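Local coordinates for protein phosphoacetylglucosamine mutase (Aspergillus lentulus, PDB 5O9X) that probably interconverts the 6-phosphate and 1-phosphate of N-acetylglucosamine, as a mutase of the phosphohexomutase family, and here binds glucose 1,6-bisphosphate, at residues 161-166 / 285-290; 214-219 / 281-286; 387-392 / 421-426. The protein carries 1 engineered substitution. One frame throughout, in Å; residues are numbered along the deposited sequence.

Interaction 1. Residues 161-166 / 285-290; sequences FMTTPQ and GDADRI. Unlike the reference sequence in segment 161-166: Phe161 (reference Tyr). With G16 (1,6-di-O-phosphono-alpha-D-glucopyranose), chain B.
The carboxylate of Asp286 is met at OD2 by the hydroxyl of Thr164, which donates through OG1 over 2.6 Å from the anti side, 28° out of the carboxylate plane. The other flat group, the guanidinium of Arg289, presents its edge to the bound glucose 1,6-bisphosphate: NH2 reaches the bridging O1 in plane at 3.2 Å, and NE binds phosphate oxygen O3X at 3.0 Å, near the plane. The Arg289 chain is extended from CG to NE, which brings this edge to the phosphate. His70, His384, Ser507, Thr509, Thr29 and Glu380 also bind the sugar bisphosphate. With CG set between its backbone N and carbonyl carbon (chi1 68°), Asp286 brings its carboxylate to the Thr164 hydroxyl, while its own carbonyl accepts from Thr164 N at 3.1 Å. Asp286 is thus gripped by one residue through both backbone and side chain. The sequence from Asp284 to Arg289 matches the DGDADR signature of the loop that binds the metal ion in related phosphohexomutases; no metal is modelled here. The loop docks on the start of helix 164-176 of the first domain. Thr163 is the N-cap of that helix and forms a capping box with Gln166: OG1 accepts from Gln166 N, and Gln166 OE1 takes Thr163 N. Thr163 CG2 lies 3.8 Å from Ala287 CB. The Pro165 ring and the Asp288 side chain run antiparallel alongside one another, with Pro165 CG 3.2 Å from Asp288 OD1 and 3.4 Å from Ala287 O. The methyl branch of Thr164, CG2, lies 3.9 Å from Asp288 OD2.

Interaction 2. Residues 214-219 / 281-286; sequences VDCANG and ASLDGD
Val214 pairs with Ala281 in a parallel bridge, both side chains on one face of the sheet, and its CG1 branch lies 3.9 Å from Leu283 CG. That branch stands anti to the backbone N (chi1 -178°), which swings it along the strand toward the leucine; Leu225 of helix 221-231 touches Val214 as well. Asp215 continues the ladder opposite Ser282, now on the other face. Its N donates to Ala281 O at 2.9 Å and its O accepts from Leu283 N over the same length. Its carboxylate is held by several donors: Ser282 OG gives its proton to OD2 at 2.6 Å, on the anti side, and Gly258 N also binds OD2; OD1 takes Ala217 N from above the carboxylate plane, forming an Asx turn, and Asn244 ND2. These bonds fix the rotation of a buried acid. Strands 212-215 and 279-283 are neighbours in the mixed sheet of the second alpha/beta domain, with 240-243 on the far side of 212-215. The side chain of Cys216 sets off away from 281-286, yet SG still meets Leu283 CD1 at 4.0 Å. Its carbonyl and that of Asp284 both accept from one water, at 2.7 Å from Cys216 O, that bridges the two carbonyls. From Cys216 to Gly219 the chain makes a type I' turn. Within it, Ala217 lays its CB 3.5 Å from Leu283 O, beside the peptide leading to Gly285. Asp284 sets off away from 214-219: OD1 accepts from Asp288 N, and the side chain approaches the bound sugar bisphosphate. Gly219 CA finally passes 3.8 Å from Gly285 O.

Interaction 3. Residues 387-392 / 421-426; sequences ITFSEN and INQAVG
Gln423 and Phe389 cross at about a right angle, with the amide and ring planes 31° apart. The amide oxygen comes to the rim of the ring, in its plane, where OE1 lies 3.7 Å from Phe389 CD2. A bend at chi2 (-65°) folds the Gln423 side chain back on itself, so that its amide lies along the backbone of strand 385-389. There OE1 faces Phe389 N at 3.5 Å, a weak hydrogen bond, and NE2 faces Ile387 O at 3.2 Å, also weak, its N-H far from straight at 122°. The same NE2 is modelled 2.5 Å from Ile421 O, too short to be taken at face value, although the direction suits a bond. Thr388, whose backbone bonds the other way to Gly376, comes closest to the amide with its CA. Ile421 points its side chain at the strand: CG2, standing anti to the backbone N, touches Ile387 CB at 4.0 Å and lies 3.5 Å from Ile387 O. The two isoleucines continue into a hydrophobic patch with Leu434 of helix 428-442, while the ring of Phe389 rests on Leu417 and Thr418 of helix 405-420. Strand 385-389 is an outermost strand of the third domain's sheet, paired on its inner side with 375-379, and the linker between the two helices runs beside its outer edge. Nearby, Asn422 O is hydrogen-bonded to Thr386 OG1. The Gln423 amide thus meets two backbone groups on the outer edge of the strand, one donor and one acceptor, somewhat as a neighbouring strand would. Both bonds are weak and Ile387 N is buried without a partner, so the polar side of this contact is only partly satisfied, and the isoleucine packing adds to it.

From the N terminus, the chain leaves strand 155-161 into interaction 1, which closes a long loop at 285-290, with 118 residues between its two segments. Interaction 2 opens inside that loop at 214-219 and closes at 281-286, ending on the same turn: the two share Gly285 and Asp286, and Arg289 N probably donates to Asp284 OD1. Interaction 3 follows in series, closing a shorter, mostly helical excursion between 387-392 and 421-426. Interaction 1 ties the first domain to the second, interaction 2 lies within the second and interaction 3 within the third. Interactions 2 and 3 do not touch; interaction 1 meets interaction 3 where Asp288 OD2 packs against Val425 CG1, 3.8 Å away.

Interaction 1. Residues 161-166 / 285-290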
loop_
_atom_site.group_PDB
_atom_site.type_symbol
_atom_site.label_atom_id
_atom_site.label_comp_id
_atom_site.label_asym_id
_atom_site.label_seq_id
_atom_site.Cartn_x
_atom_site.Cartn_y
_atom_site.Cartn_z
ATOM N N PHE A 161 -3.998 -18.410 0.811
ATOM C CA PHE A 161 -4.541 -17.138 0.387
ATOM C C PHE A 161 -4.608 -16.171 1.576
ATOM O O PHE A 161 -5.285 -16.463 2.617
ATOM C CB PHE A 161 -5.981 -17.345 -0.165
ATOM C CG PHE A 161 -6.001 -18.165 -1.429
ATOM C CD1 PHE A 161 -5.761 -17.573 -2.676
ATOM C CD2 PHE A 161 -6.199 -19.542 -1.361
ATOM C CE1 PHE A 161 -5.769 -18.358 -3.880
ATOM C CE2 PHE A 161 -6.183 -20.329 -2.544
ATOM C CZ PHE A 161 -6.025 -19.739 -3.800
ATOM N N MET A 162 -4.008 -15.000 1.404
ATOM C CA MET A 162 -4.092 -13.947 2.416
ATOM C C MET A 162 -4.023 -12.607 1.705
ATOM O O MET A 162 -3.561 -12.506 0.557
ATOM C CB MET A 162 -2.887 -14.054 3.407
ATOM C CG MET A 162 -2.898 -15.345 4.272
ATOM S SD MET A 162 -2.123 -15.154 5.906
ATOM C CE MET A 162 -0.617 -14.582 5.382
ATOM N N THR A 163 -4.442 -11.555 2.409
ATOM C CA THR A 163 -4.323 -10.176 1.872
ATOM C C THR A 163 -2.856 -9.836 2.096
ATOM O O THR A 163 -2.162 -10.528 2.883
ATOM C CB THR A 163 -5.211 -9.174 2.702
ATOM O OG1 THR A 163 -4.724 -9.049 4.019
ATOM C CG2 THR A 163 -6.687 -9.624 2.779
ATOM N N THR A 164 -2.346 -8.861 1.342
ATOM C CA THR A 164 -0.983 -8.395 1.564
ATOM C C THR A 164 -0.718 -8.025 3.023
ATOM O O THR A 164 0.286 -8.441 3.571
ATOM C CB THR A 164 -0.672 -7.299 0.538
ATOM O OG1 THR A 164 -0.612 -7.936 -0.757
ATOM C CG2 THR A 164 0.708 -6.612 0.805
ATOM N N PRO A 165 -1.570 -7.193 3.636
ATOM C CA PRO A 165 -1.267 -6.810 5.017
ATOM C C PRO A 165 -1.310 -8.002 5.991
ATOM O O PRO A 165 -0.549 -7.998 6.957
ATOM C CB PRO A 165 -2.435 -5.859 5.386
ATOM C CG PRO A 165 -2.931 -5.331 4.094
ATOM C CD PRO A 165 -2.655 -6.374 3.041
ATOM N N GLN A 166 -2.166 -9.012 5.736
ATOM C CA GLN A 166 -2.088 -10.280 6.575
ATOM C C GLN A 166 -0.706 -10.905 6.538
ATOM O O GLN A 166 -0.184 -11.307 7.614
ATOM C CB GLN A 166 -3.125 -11.309 6.190
ATOM C CG GLN A 166 -4.488 -10.900 6.712
ATOM C CD GLN A 166 -5.566 -11.886 6.249
ATOM O OE1 GLN A 166 -5.471 -12.525 5.149
ATOM N NE2 GLN A 166 -6.591 -12.034 7.086
ATOM N N GLY A 285 -7.651 -5.464 -5.118
ATOM C CA GLY A 285 -7.518 -6.942 -5.236
ATOM C C GLY A 285 -6.658 -7.637 -4.173
ATOM O O GLY A 285 -6.908 -8.819 -3.893
ATOM N N ASP A 286 -5.648 -6.976 -3.574
ATOM C CA ASP A 286 -4.913 -7.593 -2.409
ATOM C C ASP A 286 -5.247 -6.908 -1.051
ATOM O O ASP A 286 -4.557 -7.098 -0.011
ATOM C CB ASP A 286 -3.391 -7.632 -2.626
ATOM C CG ASP A 286 -2.746 -6.254 -2.637
ATOM O OD1 ASP A 286 -3.510 -5.301 -2.908
ATOM O OD2 ASP A 286 -1.473 -6.113 -2.420
ATOM N N ALA A 287 -6.282 -6.067 -1.085
ATOM C CA ALA A 287 -6.774 -5.318 0.091
ATOM C C ALA A 287 -5.645 -4.469 0.747
ATOM O O ALA A 287 -5.482 -4.442 1.977
ATOM C CB ALA A 287 -7.436 -6.249 1.116
ATOM N N ASP A 288 -4.907 -3.751 -0.100
ATOM C CA ASP A 288 -3.959 -2.862 0.469
ATOM C C ASP A 288 -4.135 -1.396 0.056
ATOM O O ASP A 288 -3.232 -0.557 0.237
ATOM C CB ASP A 288 -2.546 -3.382 0.209
ATOM C CG ASP A 288 -1.593 -2.966 1.346
ATOM O OD1 ASP A 288 -2.067 -2.667 2.486
ATOM O OD2 ASP A 288 -0.434 -2.857 1.045
ATOM N N ARG A 289 -5.303 -1.105 -0.487
ATOM C CA ARG A 289 -5.749 0.288 -0.736
ATOM C C ARG A 289 -7.189 0.362 -0.282
ATOM O O ARG A 289 -7.951 -0.605 -0.485
ATOM C CB ARG A 289 -5.763 0.590 -2.242
ATOM C CG ARG A 289 -4.380 0.612 -2.868
ATOM C CD ARG A 289 -4.563 1.004 -4.347
ATOM N NE ARG A 289 -3.284 0.863 -5.076
ATOM C CZ ARG A 289 -3.098 1.330 -6.304
ATOM N NH1 ARG A 289 -4.100 1.928 -6.936
ATOM N NH2 ARG A 289 -1.965 1.136 -6.944
ATOM N N ILE A 290 -7.579 1.525 0.259
ATOM C CA ILE A 290 -9.017 1.769 0.467
ATOM C C ILE A 290 -9.337 3.223 0.074
ATOM O O ILE A 290 -8.579 4.122 0.414
ATOM C CB ILE A 290 -9.443 1.501 1.893
ATOM C CG1 ILE A 290 -10.984 1.691 2.049
ATOM C CG2 ILE A 290 -8.567 2.235 2.906
ATOM C CD1 ILE A 290 -11.506 1.080 3.307
HETATM C C1 G16 B . 1.898 0.132 -5.832
HETATM C C2 G16 B . 2.677 0.817 -4.712
HETATM C C3 G16 B . 2.081 2.234 -4.436
HETATM C C4 G16 B . 2.016 3.130 -5.661
HETATM C C5 G16 B . 1.224 2.396 -6.736
HETATM C C6 G16 B . 1.305 3.012 -8.113
HETATM O O1 G16 B . 0.544 -0.053 -5.408
HETATM O O2 G16 B . 2.744 0.038 -3.478
HETATM O O3 G16 B . 2.792 2.768 -3.391
HETATM O O4 G16 B . 1.339 4.445 -5.448
HETATM O O5 G16 B . 1.790 1.094 -7.022
HETATM O O6 G16 B . 2.751 3.016 -8.507
HETATM P P G16 B . 3.148 3.522 -9.996
HETATM O O1P G16 B . 2.489 4.899 -10.241
HETATM O O2P G16 B . 2.562 2.511 -11.010
HETATM O O3P G16 B . 4.686 3.489 -10.120
HETATM P "P'" G16 B . -0.163 -1.527 -5.304
HETATM O O1X G16 B . 0.920 -2.539 -4.843
HETATM O O2X G16 B . -0.560 -1.943 -6.758
HETATM O O3X G16 B . -1.415 -1.389 -4.509
#

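Interaction 2. Residues 214-219 / 281-286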
loop_
_atom_site.group_PDB
_atom_site.type_symbol
_atom_site.label_atom_id
_atom_site.label_comp_id
_atom_site.label_asym_id
_atom_site.label_seq_id
_atom_site.Cartn_x
_atom_site.Cartn_y
_atom_site.Cartn_z
ATOM N N VAL A 214 -18.991 -2.132 1.188
ATOM C CA VAL A 214 -17.563 -2.265 0.870
ATOM C C VAL A 214 -17.444 -3.147 -0.375
ATOM O O VAL A 214 -17.805 -4.375 -0.411
ATOM C CB VAL A 214 -16.730 -2.948 2.023
ATOM C CG1 VAL A 214 -15.254 -2.996 1.625
ATOM C CG2 VAL A 214 -16.862 -2.190 3.330
ATOM N N ASP A 215 -17.016 -2.498 -1.443
ATOM C CA ASP A 215 -16.641 -3.172 -2.716
ATOM C C ASP A 215 -15.305 -3.813 -2.513
ATOM O O ASP A 215 -14.294 -3.123 -2.299
ATOM C CB ASP A 215 -16.618 -2.100 -3.815
ATOM C CG ASP A 215 -15.737 -2.439 -5.006
ATOM O OD1 ASP A 215 -15.594 -3.646 -5.329
ATOM O OD2 ASP A 215 -15.215 -1.439 -5.637
ATOM N N CYS A 216 -15.242 -5.138 -2.674
ATOM C CA CYS A 216 -14.025 -5.887 -2.316
ATOM C C CYS A 216 -13.257 -6.367 -3.567
ATOM O O CYS A 216 -12.361 -7.287 -3.494
ATOM C CB CYS A 216 -14.310 -7.063 -1.359
ATOM S SG CYS A 216 -14.919 -6.514 0.255
ATOM N N ALA A 217 -13.542 -5.681 -4.671
ATOM C CA ALA A 217 -12.716 -5.808 -5.890
ATOM C C ALA A 217 -12.678 -7.222 -6.464
ATOM O O ALA A 217 -11.805 -7.567 -7.323
ATOM C CB ALA A 217 -11.253 -5.248 -5.622
ATOM N N ASN A 218 -13.636 -8.061 -6.018
ATOM C CA ASN A 218 -13.656 -9.560 -6.338
ATOM C C ASN A 218 -12.333 -10.239 -5.958
ATOM O O ASN A 218 -11.877 -11.182 -6.646
ATOM C CB ASN A 218 -13.961 -9.796 -7.828
ATOM C CG ASN A 218 -15.301 -9.216 -8.230
ATOM O OD1 ASN A 218 -15.420 -8.353 -9.207
ATOM N ND2 ASN A 218 -16.299 -9.589 -7.483
ATOM N N GLY A 219 -11.664 -9.696 -4.913
ATOM C CA GLY A 219 -10.384 -10.241 -4.446
ATOM C C GLY A 219 -10.455 -10.883 -3.072
ATOM O O GLY A 219 -11.522 -10.924 -2.450
ATOM N N ALA A 281 -17.129 2.233 0.433
ATOM C CA ALA A 281 -15.664 2.224 0.268
ATOM C C ALA A 281 -15.286 1.127 -0.701
ATOM O O ALA A 281 -16.075 0.200 -0.959
ATOM C CB ALA A 281 -14.995 2.014 1.610
ATOM N N SER A 282 -14.111 1.251 -1.307
ATOM C CA SER A 282 -13.635 0.180 -2.192
ATOM C C SER A 282 -12.242 -0.217 -1.755
ATOM O O SER A 282 -11.409 0.647 -1.531
ATOM C CB SER A 282 -13.539 0.744 -3.598
ATOM O OG SER A 282 -14.821 0.710 -4.246
ATOM N N LEU A 283 -12.000 -1.531 -1.618
ATOM C CA LEU A 283 -10.664 -2.062 -1.423
ATOM C C LEU A 283 -10.112 -2.394 -2.808
ATOM O O LEU A 283 -10.822 -2.330 -3.775
ATOM C CB LEU A 283 -10.776 -3.442 -0.692
ATOM C CG LEU A 283 -11.452 -3.382 0.685
ATOM C CD1 LEU A 283 -11.491 -4.772 1.321
ATOM C CD2 LEU A 283 -10.721 -2.359 1.588
ATOM N N ASP A 284 -8.845 -2.777 -2.893
ATOM C CA ASP A 284 -8.377 -3.333 -4.179
ATOM C C ASP A 284 -8.164 -4.841 -4.046
ATOM O O ASP A 284 -8.532 -5.420 -3.016
ATOM C CB ASP A 284 -7.170 -2.540 -4.776
ATOM C CG ASP A 284 -5.925 -2.718 -3.982
ATOM O OD1 ASP A 284 -6.025 -3.224 -2.811
ATOM O OD2 ASP A 284 -4.826 -2.362 -4.510
ATOM N N GLY A 285 -7.651 -5.464 -5.118
ATOM C CA GLY A 285 -7.518 -6.942 -5.236
ATOM C C GLY A 285 -6.658 -7.637 -4.173
ATOM O O GLY A 285 -6.908 -8.819 -3.893
ATOM N N ASP A 286 -5.648 -6.976 -3.574
ATOM C CA ASP A 286 -4.913 -7.593 -2.409
ATOM C C ASP A 286 -5.247 -6.908 -1.051
ATOM O O ASP A 286 -4.557 -7.098 -0.011
ATOM C CB ASP A 286 -3.391 -7.632 -2.626
ATOM C CG ASP A 286 -2.746 -6.254 -2.637
ATOM O OD1 ASP A 286 -3.510 -5.301 -2.908
ATOM O OD2 ASP A 286 -1.473 -6.113 -2.420
HETATM O O HOH W 1 -10.019 -7.622 -2.123
#

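Interaction 3. Residues 387-392 / 421-426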
loop_
_atom_site.group_PDB
_atom_site.type_symbol
_atom_site.label_atom_id
_atom_site.label_comp_id
_atom_site.label_asym_id
_atom_site.label_seq_id
_atom_site.Cartn_x
_atom_site.Cartn_y
_atom_site.Cartn_z
ATOM N N ILE A 387 -0.407 5.117 9.720
ATOM C CA ILE A 387 0.093 6.145 10.636
ATOM C C ILE A 387 1.137 5.443 11.441
ATOM O O ILE A 387 0.911 4.353 11.963
ATOM C CB ILE A 387 -0.984 6.718 11.569
ATOM C CG1 ILE A 387 -2.070 7.403 10.758
ATOM C CG2 ILE A 387 -0.356 7.865 12.406
ATOM C CD1 ILE A 387 -3.445 6.976 11.117
ATOM N N THR A 388 2.290 6.058 11.507
ATOM C CA THR A 388 3.396 5.468 12.270
ATOM C C THR A 388 3.605 6.316 13.565
ATOM O O THR A 388 3.453 7.523 13.562
ATOM C CB THR A 388 4.627 5.328 11.362
ATOM O OG1 THR A 388 5.646 4.724 12.114
ATOM C CG2 THR A 388 5.115 6.647 10.947
ATOM N N PHE A 389 3.863 5.644 14.676
ATOM C CA PHE A 389 4.116 6.317 15.980
ATOM C C PHE A 389 5.538 5.984 16.355
ATOM O O PHE A 389 5.903 4.809 16.383
ATOM C CB PHE A 389 3.171 5.773 17.035
ATOM C CG PHE A 389 1.732 6.128 16.778
ATOM C CD1 PHE A 389 1.190 7.319 17.309
ATOM C CD2 PHE A 389 0.935 5.291 15.984
ATOM C CE1 PHE A 389 -0.144 7.658 17.078
ATOM C CE2 PHE A 389 -0.394 5.637 15.710
ATOM C CZ PHE A 389 -0.926 6.810 16.277
ATOM N N SER A 390 6.324 7.007 16.563
ATOM C CA SER A 390 7.746 6.812 16.992
ATOM C C SER A 390 7.882 6.136 18.367
ATOM O O SER A 390 6.908 6.074 19.152
ATOM C CB SER A 390 8.469 8.132 17.077
ATOM O OG SER A 390 8.068 8.922 18.211
ATOM N N GLU A 391 9.084 5.632 18.670
ATOM C CA GLU A 391 9.343 5.119 20.020
ATOM C C GLU A 391 8.947 6.085 21.193
ATOM O O GLU A 391 8.210 5.688 22.108
ATOM C CB GLU A 391 10.771 4.568 20.115
ATOM C CG GLU A 391 10.965 3.221 19.415
ATOM C CD GLU A 391 9.808 2.218 19.629
ATOM O OE1 GLU A 391 9.525 1.860 20.798
ATOM O OE2 GLU A 391 9.162 1.787 18.631
ATOM N N ASN A 392 9.379 7.333 21.092
ATOM C CA ASN A 392 9.067 8.373 22.035
ATOM C C ASN A 392 7.583 8.665 22.116
ATOM O O ASN A 392 7.062 8.913 23.198
ATOM C CB ASN A 392 9.878 9.620 21.724
ATOM C CG ASN A 392 11.355 9.460 22.140
ATOM O OD1 ASN A 392 11.728 8.495 22.838
ATOM N ND2 ASN A 392 12.195 10.398 21.722
ATOM N N ILE A 421 -3.840 0.492 14.429
ATOM C CA ILE A 421 -3.239 0.967 13.178
ATOM C C ILE A 421 -2.079 0.110 12.800
ATOM O O ILE A 421 -1.116 0.018 13.566
ATOM C CB ILE A 421 -3.068 2.523 13.102
ATOM C CG1 ILE A 421 -4.439 3.074 12.872
ATOM C CG2 ILE A 421 -2.276 2.972 11.889
ATOM C CD1 ILE A 421 -5.195 2.240 11.810
ATOM N N ASN A 422 -2.206 -0.540 11.625
ATOM C CA ASN A 422 -1.206 -1.461 11.175
ATOM C C ASN A 422 0.065 -0.660 10.897
ATOM O O ASN A 422 0.130 0.199 10.021
ATOM C CB ASN A 422 -1.699 -2.277 9.978
ATOM C CG ASN A 422 -0.881 -3.555 9.739
ATOM O OD1 ASN A 422 0.374 -3.528 9.817
ATOM N ND2 ASN A 422 -1.592 -4.695 9.426
ATOM N N GLN A 423 1.064 -0.922 11.711
ATOM C CA GLN A 423 2.287 -0.171 11.677
ATOM C C GLN A 423 3.154 -0.647 10.480
ATOM O O GLN A 423 3.092 -1.841 10.104
ATOM C CB GLN A 423 2.957 -0.341 13.047
ATOM C CG GLN A 423 2.040 0.075 14.207
ATOM C CD GLN A 423 1.718 1.578 14.157
ATOM O OE1 GLN A 423 2.618 2.431 14.316
ATOM N NE2 GLN A 423 0.444 1.910 13.911
ATOM N N ALA A 424 3.885 0.322 9.881
ATOM C CA ALA A 424 4.798 0.222 8.672
ATOM C C ALA A 424 4.165 0.351 7.254
ATOM O O ALA A 424 4.009 1.468 6.699
ATOM C CB ALA A 424 5.791 -0.951 8.759
ATOM N N VAL A 425 3.846 -0.781 6.647
ATOM C CA VAL A 425 3.076 -0.779 5.424
ATOM C C VAL A 425 1.603 -0.681 5.903
ATOM O O VAL A 425 1.188 -1.292 6.875
ATOM C CB VAL A 425 3.402 -2.035 4.531
ATOM C CG1 VAL A 425 2.522 -2.135 3.276
ATOM C CG2 VAL A 425 4.867 -2.004 4.119
ATOM N N GLY A 426 0.807 0.055 5.188
ATOM C CA GLY A 426 -0.565 0.205 5.638
ATOM C C GLY A 426 -1.376 -1.042 5.488
ATOM O O GLY A 426 -0.939 -2.016 4.825
#